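PDB 4A9V: PHOX from Pseudomonas fluorescens, which hydrolyses phosphate monoesters as an alkaline phosphatase, using a cofactor that combines a mu-oxo-diiron centre with calcium ions. Local coordinates for residues K31-N45 with Q130-R142. Sequence-based numbering, arbitrary orientation.
Sequences KSSVLISWGQPLHKN and QWQFVQGSRYNRR
I36 CD1 sits over the centre of the F133 ring, a CH-pi contact 3.8 Å from the centroid and 3° off the normal; L42 CD2 packs against F133 CZ, and the CG methylene of Q40 approaches CE2 obliquely. F133 reaches them because CG stands anti to the backbone N (chi1 171°), while Q135 N lies over the opposite face. Away from the ring, L42 CD1 packs on R142 CD at 3.8 Å, and L35 CD1 rests on the W131–F133 backbone, 3.7 Å from W131 O.

The direct hydrogen bonds gather on two carbonyls. L42 O accepts from G136 N at 3.0 Å and from N140 ND2 at 2.9 Å, the latter in the carbonyl plane on a lone pair. Q135, extended beyond CG, sends NE2 to H43 O at 2.9 Å; the bond is nearly straight but comes from above the carbonyl plane. With an alanine in place of Q135, H43 O would probably lose this donor and the water shared with Q40 one of its mates.

Four waters add bridges: L35 O to F133 N, Q40 NE2 to Q135 OE1, H43 ND1 to S137 O and H43 NE2 to R142 N. Strands 31-37 and 130-133 belong to different four-stranded antiparallel sheets of the beta-propeller, their axes 22° from parallel. No direct backbone bond runs between these two strands, so the sheets meet through side chains, waters and the carbonyls of the loop after strand 31-37.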
loop_
_atom_site.group_PDB
_atom_site.type_symbol
_atom_site.label_atom_id
_atom_site.label_comp_id
_atom_site.label_asym_id
_atom_site.label_seq_id
_atom_site.Cartn_x
_atom_site.Cartn_y
_atom_site.Cartn_z
ATOM N N LYS A 31 -1.583 -19.557 -16.348
ATOM C CA LYS A 31 -3.022 -19.515 -16.164
ATOM C C LYS A 31 -3.365 -18.766 -14.890
ATOM O O LYS A 31 -2.503 -18.511 -14.046
ATOM C CB LYS A 31 -3.617 -20.922 -16.128
ATOM C CG LYS A 31 -3.022 -21.835 -15.076
ATOM C CD LYS A 31 -3.540 -23.259 -15.228
ATOM C CE LYS A 31 -2.738 -24.237 -14.386
ATOM N NZ LYS A 31 -2.857 -23.961 -12.923
ATOM N N SER A 32 -4.616 -18.330 -14.812
ATOM C CA SER A 32 -5.108 -17.579 -13.669
ATOM C C SER A 32 -6.446 -18.124 -13.209
ATOM O O SER A 32 -7.205 -18.691 -13.994
ATOM C CB SER A 32 -5.246 -16.091 -14.002
ATOM O OG SER A 32 -6.255 -15.861 -14.965
ATOM N N SER A 33 -6.672 -18.010 -11.906
ATOM C CA SER A 33 -7.919 -18.415 -11.272
ATOM C C SER A 33 -8.271 -17.367 -10.220
ATOM O O SER A 33 -7.385 -16.816 -9.583
ATOM C CB SER A 33 -7.732 -19.781 -10.601
ATOM O OG SER A 33 -8.974 -20.346 -10.225
ATOM N N VAL A 34 -9.560 -17.159 -9.979
ATOM C CA VAL A 34 -9.987 -16.302 -8.881
ATOM C C VAL A 34 -9.858 -17.046 -7.562
ATOM O O VAL A 34 -10.456 -18.104 -7.380
ATOM C CB VAL A 34 -11.446 -15.854 -9.059
ATOM C CG1 VAL A 34 -11.917 -15.096 -7.832
ATOM C CG2 VAL A 34 -11.600 -15.003 -10.312
ATOM N N LEU A 35 -9.079 -16.486 -6.646
ATOM C CA LEU A 35 -8.994 -17.030 -5.295
ATOM C C LEU A 35 -10.204 -16.620 -4.457
ATOM O O LEU A 35 -10.852 -17.453 -3.819
ATOM C CB LEU A 35 -7.701 -16.576 -4.614
ATOM C CG LEU A 35 -7.477 -17.139 -3.206
ATOM C CD1 LEU A 35 -7.114 -18.616 -3.250
ATOM C CD2 LEU A 35 -6.421 -16.341 -2.457
ATOM N N ILE A 36 -10.505 -15.326 -4.463
ATOM C CA ILE A 36 -11.593 -14.777 -3.660
ATOM C C ILE A 36 -11.930 -13.393 -4.205
ATOM O O ILE A 36 -11.071 -12.733 -4.791
ATOM C CB ILE A 36 -11.219 -14.708 -2.153
ATOM C CG1 ILE A 36 -12.428 -14.333 -1.288
ATOM C CG2 ILE A 36 -10.034 -13.782 -1.908
ATOM C CD1 ILE A 36 -12.259 -14.739 0.164
ATOM N N SER A 37 -13.195 -13.003 -4.086
ATOM C CA SER A 37 -13.669 -11.704 -4.550
ATOM C C SER A 37 -14.393 -10.960 -3.427
ATOM O O SER A 37 -14.981 -11.569 -2.530
ATOM C CB SER A 37 -14.645 -11.869 -5.722
ATOM O OG SER A 37 -14.044 -12.502 -6.836
ATOM N N TRP A 38 -14.446 -9.641 -3.569
ATOM C CA TRP A 38 -15.305 -8.792 -2.757
ATOM C C TRP A 38 -16.656 -9.429 -2.563
ATOM O O TRP A 38 -17.308 -9.833 -3.531
ATOM C CB TRP A 38 -15.458 -7.426 -3.418
ATOM C CG TRP A 38 -16.568 -6.611 -2.843
ATOM C CD1 TRP A 38 -16.827 -6.331 -1.507
ATOM C CD2 TRP A 38 -17.668 -6.021 -3.584
ATOM N NE1 TRP A 38 -17.989 -5.620 -1.381
ATOM C CE2 TRP A 38 -18.539 -5.404 -2.601
ATOM C CE3 TRP A 38 -17.978 -5.918 -4.926
ATOM C CZ2 TRP A 38 -19.695 -4.740 -2.972
ATOM C CZ3 TRP A 38 -19.152 -5.270 -5.288
ATOM C CH2 TRP A 38 -19.994 -4.699 -4.335
ATOM N N GLY A 39 -17.084 -9.539 -1.309
ATOM C CA GLY A 39 -18.422 -10.011 -0.988
ATOM C C GLY A 39 -18.509 -11.472 -0.582
ATOM O O GLY A 39 -19.553 -11.909 -0.101
ATOM N N GLN A 40 -17.427 -12.230 -0.742
ATOM C CA GLN A 40 -17.423 -13.645 -0.370
ATOM C C GLN A 40 -17.649 -13.797 1.132
ATOM O O GLN A 40 -16.848 -13.309 1.921
ATOM C CB GLN A 40 -16.072 -14.249 -0.737
ATOM C CG GLN A 40 -15.873 -15.679 -0.268
ATOM C CD GLN A 40 -16.853 -16.639 -0.901
ATOM O OE1 GLN A 40 -17.029 -16.644 -2.121
ATOM N NE2 GLN A 40 -17.495 -17.460 -0.077
ATOM N N PRO A 41 -18.678 -14.559 1.546
ATOM C CA PRO A 41 -18.782 -14.820 2.979
ATOM C C PRO A 41 -17.591 -15.616 3.497
ATOM O O PRO A 41 -17.138 -16.565 2.849
ATOM C CB PRO A 41 -20.086 -15.618 3.111
ATOM C CG PRO A 41 -20.351 -16.155 1.744
ATOM C CD PRO A 41 -19.818 -15.124 0.801
ATOM N N LEU A 42 -17.114 -15.259 4.684
ATOM C CA LEU A 42 -15.939 -15.905 5.242
ATOM C C LEU A 42 -16.270 -17.102 6.121
ATOM O O LEU A 42 -15.416 -17.969 6.299
ATOM C CB LEU A 42 -15.107 -14.909 6.049
ATOM C CG LEU A 42 -14.577 -13.701 5.281
ATOM C CD1 LEU A 42 -13.568 -12.967 6.153
ATOM C CD2 LEU A 42 -13.949 -14.086 3.949
ATOM N N HIS A 43 -17.450 -17.101 6.735
ATOM C CA HIS A 43 -17.767 -18.057 7.794
ATOM C C HIS A 43 -18.785 -19.069 7.357
ATOM O O HIS A 43 -19.461 -18.907 6.336
ATOM C CB HIS A 43 -18.242 -17.324 9.038
ATOM C CG HIS A 43 -17.284 -16.265 9.504
ATOM N ND1 HIS A 43 -15.981 -16.520 9.735
ATOM C CD2 HIS A 43 -17.461 -14.906 9.709
ATOM C CE1 HIS A 43 -15.365 -15.380 10.098
ATOM N NE2 HIS A 43 -16.282 -14.403 10.129
ATOM N N LYS A 44 -18.822 -20.186 8.070
ATOM C CA LYS A 44 -19.766 -21.235 7.738
ATOM C C LYS A 44 -21.188 -20.680 7.719
ATOM O O LYS A 44 -21.623 -19.996 8.643
ATOM C CB LYS A 44 -19.656 -22.398 8.720
ATOM C CG LYS A 44 -20.527 -23.588 8.356
ATOM C CD LYS A 44 -20.217 -24.780 9.243
ATOM C CE LYS A 44 -21.390 -25.742 9.314
ATOM N NZ LYS A 44 -21.067 -26.941 10.135
ATOM N N ASN A 45 -21.916 -21.029 6.664
ATOM C CA ASN A 45 -23.297 -20.593 6.478
ATOM C C ASN A 45 -23.442 -19.082 6.385
ATOM O O ASN A 45 -24.537 -18.550 6.539
ATOM C CB ASN A 45 -24.192 -21.120 7.603
ATOM C CG ASN A 45 -24.329 -22.626 7.576
ATOM O OD1 ASN A 45 -24.273 -23.242 6.509
ATOM N ND2 ASN A 45 -24.378 -23.237 8.755
ATOM N N GLN A 130 -3.315 -26.842 -6.223
ATOM C CA GLN A 130 -3.875 -25.497 -6.371
ATOM C C GLN A 130 -4.335 -24.954 -5.021
ATOM O O GLN A 130 -5.063 -25.615 -4.291
ATOM C CB GLN A 130 -5.065 -25.512 -7.336
ATOM C CG GLN A 130 -4.781 -26.192 -8.667
ATOM C CD GLN A 130 -4.543 -25.200 -9.788
ATOM O OE1 GLN A 130 -3.496 -24.561 -9.849
ATOM N NE2 GLN A 130 -5.538 -25.032 -10.652
ATOM N N TRP A 131 -3.990 -23.707 -4.742
ATOM C CA TRP A 131 -4.428 -23.054 -3.519
ATOM C C TRP A 131 -5.846 -22.561 -3.663
ATOM O O TRP A 131 -6.183 -21.914 -4.658
ATOM C CB TRP A 131 -3.500 -21.881 -3.222
ATOM C CG TRP A 131 -2.121 -22.312 -2.827
ATOM C CD1 TRP A 131 -1.002 -22.440 -3.637
ATOM C CD2 TRP A 131 -1.702 -22.753 -1.501
ATOM N NE1 TRP A 131 0.064 -22.918 -2.914
ATOM C CE2 TRP A 131 -0.299 -23.118 -1.618
ATOM C CE3 TRP A 131 -2.339 -22.887 -0.272
ATOM C CZ2 TRP A 131 0.433 -23.547 -0.525
ATOM C CZ3 TRP A 131 -1.594 -23.321 0.820
ATOM C CH2 TRP A 131 -0.242 -23.656 0.691
ATOM N N GLN A 132 -6.664 -22.791 -2.638
ATOM C CA GLN A 132 -8.050 -22.341 -2.626
ATOM C C GLN A 132 -8.429 -21.810 -1.248
ATOM O O GLN A 132 -7.952 -22.289 -0.218
ATOM C CB GLN A 132 -8.995 -23.483 -3.020
ATOM C CG GLN A 132 -8.719 -24.101 -4.383
ATOM C CD GLN A 132 -9.620 -25.286 -4.675
ATOM O OE1 GLN A 132 -9.514 -26.323 -4.020
ATOM N NE2 GLN A 132 -10.641 -25.060 -5.493
ATOM N N PHE A 133 -9.357 -20.868 -1.247
ATOM C CA PHE A 133 -9.932 -20.330 -0.033
ATOM C C PHE A 133 -10.676 -21.412 0.747
ATOM O O PHE A 133 -11.428 -22.195 0.167
ATOM C CB PHE A 133 -10.877 -19.185 -0.413
ATOM C CG PHE A 133 -11.701 -18.666 0.724
ATOM C CD1 PHE A 133 -11.106 -18.212 1.888
ATOM C CD2 PHE A 133 -13.083 -18.623 0.629
ATOM C CE1 PHE A 133 -11.871 -17.719 2.932
ATOM C CE2 PHE A 133 -13.852 -18.127 1.668
ATOM C CZ PHE A 133 -13.246 -17.709 2.834
ATOM N N VAL A 134 -10.504 -21.395 2.065
ATOM C CA VAL A 134 -11.227 -22.278 2.980
ATOM C C VAL A 134 -12.261 -21.477 3.772
ATOM O O VAL A 134 -11.958 -20.875 4.809
ATOM C CB VAL A 134 -10.259 -22.972 3.963
ATOM C CG1 VAL A 134 -11.009 -23.927 4.875
ATOM C CG2 VAL A 134 -9.181 -23.715 3.200
ATOM N N GLN A 135 -13.496 -21.467 3.281
ATOM C CA GLN A 135 -14.587 -20.847 4.018
ATOM C C GLN A 135 -14.808 -21.615 5.318
ATOM O O GLN A 135 -14.651 -22.834 5.353
ATOM C CB GLN A 135 -15.863 -20.834 3.174
ATOM C CG GLN A 135 -16.956 -19.964 3.762
ATOM C CD GLN A 135 -18.191 -19.863 2.886
ATOM O OE1 GLN A 135 -18.139 -20.088 1.675
ATOM N NE2 GLN A 135 -19.305 -19.505 3.496
ATOM N N GLY A 136 -15.095 -20.900 6.401
ATOM C CA GLY A 136 -15.374 -21.547 7.678
ATOM C C GLY A 136 -14.152 -21.866 8.529
ATOM O O GLY A 136 -14.292 -22.401 9.624
ATOM N N SER A 137 -12.958 -21.510 8.072
ATOM C CA SER A 137 -11.763 -21.654 8.901
ATOM C C SER A 137 -11.902 -20.815 10.162
ATOM O O SER A 137 -12.332 -19.660 10.102
ATOM C CB SER A 137 -10.531 -21.205 8.131
ATOM O OG SER A 137 -9.412 -21.116 8.996
ATOM N N ARG A 138 -11.362 -21.321 11.265
ATOM C CA ARG A 138 -11.359 -20.572 12.512
ATOM C C ARG A 138 -10.468 -19.328 12.447
ATOM O O ARG A 138 -10.613 -18.420 13.262
ATOM C CB ARG A 138 -10.929 -21.471 13.671
ATOM C CG ARG A 138 -9.436 -21.724 13.745
ATOM C CD ARG A 138 -9.038 -22.402 15.052
ATOM N NE ARG A 138 -9.198 -21.525 16.211
ATOM C CZ ARG A 138 -8.205 -20.846 16.786
ATOM N NH1 ARG A 138 -6.944 -21.102 16.451
ATOM N NH2 ARG A 138 -8.455 -20.053 17.821
ATOM N N TYR A 139 -9.590 -19.261 11.448
ATOM C CA TYR A 139 -8.698 -18.115 11.291
ATOM C C TYR A 139 -9.322 -16.987 10.473
ATOM O O TYR A 139 -8.793 -15.883 10.437
ATOM C CB TYR A 139 -7.382 -18.565 10.667
ATOM C CG TYR A 139 -6.581 -19.469 11.574
ATOM C CD1 TYR A 139 -5.864 -18.945 12.635
ATOM C CD2 TYR A 139 -6.658 -20.850 11.455
ATOM C CE1 TYR A 139 -5.184 -19.766 13.511
ATOM C CE2 TYR A 139 -6.026 -21.683 12.363
ATOM C CZ TYR A 139 -5.276 -21.134 13.378
ATOM O OH TYR A 139 -4.635 -21.946 14.286
ATOM N N ASN A 140 -10.388 -17.274 9.737
ATOM C CA ASN A 140 -10.973 -16.253 8.876
ATOM C C ASN A 140 -11.515 -15.119 9.730
ATOM O O ASN A 140 -12.190 -15.359 10.731
ATOM C CB ASN A 140 -12.097 -16.828 8.021
ATOM C CG ASN A 140 -11.605 -17.806 6.973
ATOM O OD1 ASN A 140 -10.398 -17.955 6.737
ATOM N ND2 ASN A 140 -12.551 -18.442 6.295
ATOM N N ARG A 141 -11.310 -13.882 9.290
ATOM C CA ARG A 141 -11.663 -12.745 10.118
ATOM C C ARG A 141 -11.778 -11.497 9.271
ATOM O O ARG A 141 -10.946 -11.257 8.403
ATOM C CB ARG A 141 -10.578 -12.553 11.176
ATOM C CG ARG A 141 -10.890 -11.485 12.185
ATOM C CD ARG A 141 -9.738 -11.304 13.149
ATOM N NE ARG A 141 -10.087 -10.317 14.149
ATOM C CZ ARG A 141 -9.340 -10.005 15.194
ATOM N NH1 ARG A 141 -8.094 -10.457 15.277
ATOM N NH2 ARG A 141 -9.826 -9.173 16.106
ATOM N N ARG A 142 -12.760 -10.663 9.592
ATOM C CA ARG A 142 -12.771 -9.269 9.156
ATOM C C ARG A 142 -12.346 -8.352 10.293
ATOM O O ARG A 142 -12.904 -8.400 11.388
ATOM C CB ARG A 142 -14.150 -8.851 8.649
ATOM C CG ARG A 142 -14.533 -9.412 7.292
ATOM C CD ARG A 142 -13.515 -9.122 6.197
ATOM N NE ARG A 142 -13.013 -7.750 6.198
ATOM C CZ ARG A 142 -13.764 -6.681 5.960
ATOM N NH1 ARG A 142 -14.980 -6.813 5.454
ATOM N NH2 ARG A 142 -13.303 -5.465 6.225
HETATM O O HOH W 1 -10.467 -20.194 -3.824
HETATM O O HOH W 2 -19.572 -19.469 -0.628
HETATM O O HOH W 3 -15.110 -11.889 11.275
HETATM O O HOH W 4 -14.997 -19.045 9.968
#